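Local coordinates for ileal bile acid-binding protein (Danio rerio, PDB 3EM0) that binds bile acids such as cholate, and probably carries them, perhaps with fatty acids, through the cytoplasm, at residues Lys9-Ser14 against Lys39-Ile44. Sequence-based numbering, arbitrary orientation.
Sequences KWETES and KLVTEI
The first two strands of the fatty-acid-binding-protein barrel pair antiparallel here, Lys9-Glu11 with Val41-Glu43, although two helices lie between them in the chain; Lys39 and Leu40 lead into the second strand. Trp10 and Thr42 form a hydrogen-bonded pair: Trp10 N gives to Thr42 O (2.8 Å) and Thr42 N to Trp10 O (2.9 Å). Side chains then alternate between the two faces. On the face of Lys9, Glu11, Val41 and Glu43, the extended Lys9 chain passes obliquely by Val41, its CE 3.6 Å from Val41 CG1; a long aliphatic stem with a charged end suits this more exposed side. The buried face carries Trp10, whose CG lies anti to its carbonyl carbon (chi1 -51°). This brings the pyrrole part of the indole to the Ile44 methyl, which approaches obliquely, Trp10 NE1 standing 3.7 Å from Ile44 CD1, while the N-H is taken up by Phe6 O. At the other end, Leu40 O accepts twice from Thr12: from N at 3.0 Å, tilted out of the carbonyl plane, and from OG1, also at 3.0 Å, in that plane on a lone pair. Threonine suits the place because its hydroxyl reaches Leu40 O while its methyl, CG2, packs on Lys39 CD (3.9 Å), the two side chains crossing at nearly a right angle. A valine in place of Thr12 would probably keep that methyl contact but leave Leu40 O with the backbone N-H alone, and Arg129 without its weak hydroxyl partner. The Leu40 side chain lies about 4 Å from those of Gln55 and Tyr57, both cholate-binding residues; two donors on one carbonyl probably help hold the backbone there in place, beside the bile-acid sites.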
loop_
_atom_site.group_PDB
_atom_site.type_symbol
_atom_site.label_atom_id
_atom_site.label_comp_id
_atom_site.label_asym_id
_atom_site.label_seq_id
_atom_site.Cartn_x
_atom_site.Cartn_y
_atom_site.Cartn_z
ATOM N N LYS A 9 -5.663 9.653 9.332
ATOM C CA LYS A 9 -4.698 10.127 8.356
ATOM C C LYS A 9 -3.321 9.658 8.810
ATOM O O LYS A 9 -2.998 9.751 9.999
ATOM C CB LYS A 9 -4.766 11.659 8.290
ATOM C CG LYS A 9 -3.945 12.319 7.199
ATOM C CD LYS A 9 -4.275 13.829 7.125
ATOM C CE LYS A 9 -3.164 14.601 6.407
ATOM N NZ LYS A 9 -3.386 16.080 6.360
ATOM N N TRP A 10 -2.524 9.155 7.867
ATOM C CA TRP A 10 -1.212 8.562 8.165
ATOM C C TRP A 10 -0.151 9.114 7.225
ATOM O O TRP A 10 -0.440 9.407 6.080
ATOM C CB TRP A 10 -1.255 7.030 8.030
ATOM C CG TRP A 10 -2.387 6.364 8.779
ATOM C CD1 TRP A 10 -3.688 6.244 8.365
ATOM C CD2 TRP A 10 -2.313 5.739 10.070
ATOM N NE1 TRP A 10 -4.424 5.586 9.318
ATOM C CE2 TRP A 10 -3.607 5.262 10.374
ATOM C CE3 TRP A 10 -1.273 5.533 10.999
ATOM C CZ2 TRP A 10 -3.896 4.584 11.569
ATOM C CZ3 TRP A 10 -1.561 4.872 12.188
ATOM C CH2 TRP A 10 -2.864 4.402 12.463
ATOM N N GLU A 11 1.079 9.237 7.706
ATOM C CA GLU A 11 2.153 9.784 6.894
ATOM C C GLU A 11 3.399 8.904 6.924
ATOM O O GLU A 11 3.895 8.558 7.996
ATOM C CB GLU A 11 2.494 11.206 7.348
ATOM C CG GLU A 11 3.579 11.880 6.528
ATOM C CD GLU A 11 4.059 13.180 7.159
ATOM O OE1 GLU A 11 3.218 13.976 7.625
ATOM O OE2 GLU A 11 5.275 13.410 7.190
ATOM N N THR A 12 3.904 8.566 5.737
ATOM C CA THR A 12 5.094 7.718 5.603
ATOM C C THR A 12 6.294 8.262 6.402
ATOM O O THR A 12 6.679 9.424 6.237
ATOM C CB THR A 12 5.460 7.501 4.105
ATOM O OG1 THR A 12 4.340 6.926 3.427
ATOM C CG2 THR A 12 6.658 6.579 3.945
ATOM N N GLU A 13 6.858 7.425 7.280
ATOM C CA GLU A 13 8.081 7.791 8.004
ATOM C C GLU A 13 9.317 6.959 7.594
ATOM O O GLU A 13 10.450 7.418 7.709
ATOM C CB GLU A 13 7.867 7.774 9.517
ATOM C CG GLU A 13 7.419 6.452 10.105
ATOM C CD GLU A 13 7.613 6.401 11.619
ATOM O OE1 GLU A 13 7.972 5.321 12.143
ATOM O OE2 GLU A 13 7.416 7.434 12.292
ATOM N N SER A 14 9.089 5.737 7.121
ATOM C CA SER A 14 10.189 4.888 6.671
ATOM C C SER A 14 9.723 3.944 5.584
ATOM O O SER A 14 8.547 3.556 5.533
ATOM C CB SER A 14 10.851 4.125 7.839
ATOM O OG SER A 14 9.917 3.348 8.574
ATOM N N LYS A 39 7.096 11.360 0.834
ATOM C CA LYS A 39 6.394 10.756 1.966
ATOM C C LYS A 39 4.874 10.750 1.757
ATOM O O LYS A 39 4.199 11.751 1.974
ATOM C CB LYS A 39 6.782 11.461 3.270
ATOM C CG LYS A 39 8.285 11.374 3.621
ATOM C CD LYS A 39 8.672 9.940 4.033
ATOM C CE LYS A 39 10.163 9.631 3.870
ATOM N NZ LYS A 39 10.362 8.141 3.792
ATOM N N LEU A 40 4.349 9.606 1.328
ATOM C CA LEU A 40 2.926 9.453 1.020
ATOM C C LEU A 40 2.013 9.611 2.237
ATOM O O LEU A 40 2.246 9.004 3.289
ATOM C CB LEU A 40 2.663 8.099 0.333
ATOM C CG LEU A 40 1.210 7.763 -0.051
ATOM C CD1 LEU A 40 0.737 8.573 -1.224
ATOM C CD2 LEU A 40 1.053 6.308 -0.368
ATOM N N VAL A 41 0.976 10.429 2.074
ATOM C CA VAL A 41 -0.106 10.549 3.049
ATOM C C VAL A 41 -1.273 9.634 2.639
ATOM O O VAL A 41 -1.685 9.621 1.478
ATOM C CB VAL A 41 -0.586 12.017 3.218
ATOM C CG1 VAL A 41 -1.761 12.090 4.167
ATOM C CG2 VAL A 41 0.562 12.920 3.722
ATOM N N THR A 42 -1.761 8.850 3.605
ATOM C CA THR A 42 -2.891 7.917 3.420
ATOM C C THR A 42 -4.045 8.306 4.339
ATOM O O THR A 42 -3.842 8.545 5.519
ATOM C CB THR A 42 -2.474 6.469 3.748
ATOM O OG1 THR A 42 -1.353 6.096 2.934
ATOM C CG2 THR A 42 -3.642 5.462 3.526
ATOM N N GLU A 43 -5.248 8.389 3.789
ATOM C CA GLU A 43 -6.432 8.628 4.599
ATOM C C GLU A 43 -7.400 7.443 4.530
ATOM O O GLU A 43 -7.807 6.997 3.453
ATOM C CB GLU A 43 -7.098 9.942 4.199
ATOM C CG GLU A 43 -8.086 10.481 5.218
ATOM C CD GLU A 43 -8.092 11.999 5.297
ATOM O OE1 GLU A 43 -8.626 12.523 6.302
ATOM O OE2 GLU A 43 -7.557 12.672 4.376
ATOM N N ILE A 44 -7.750 6.923 5.696
ATOM C CA ILE A 44 -8.578 5.747 5.766
ATOM C C ILE A 44 -9.878 6.033 6.505
ATOM O O ILE A 44 -9.864 6.560 7.609
ATOM C CB ILE A 44 -7.824 4.564 6.438
ATOM C CG1 ILE A 44 -6.542 4.202 5.659
ATOM C CG2 ILE A 44 -8.741 3.359 6.562
ATOM C CD1 ILE A 44 -5.514 3.402 6.480
#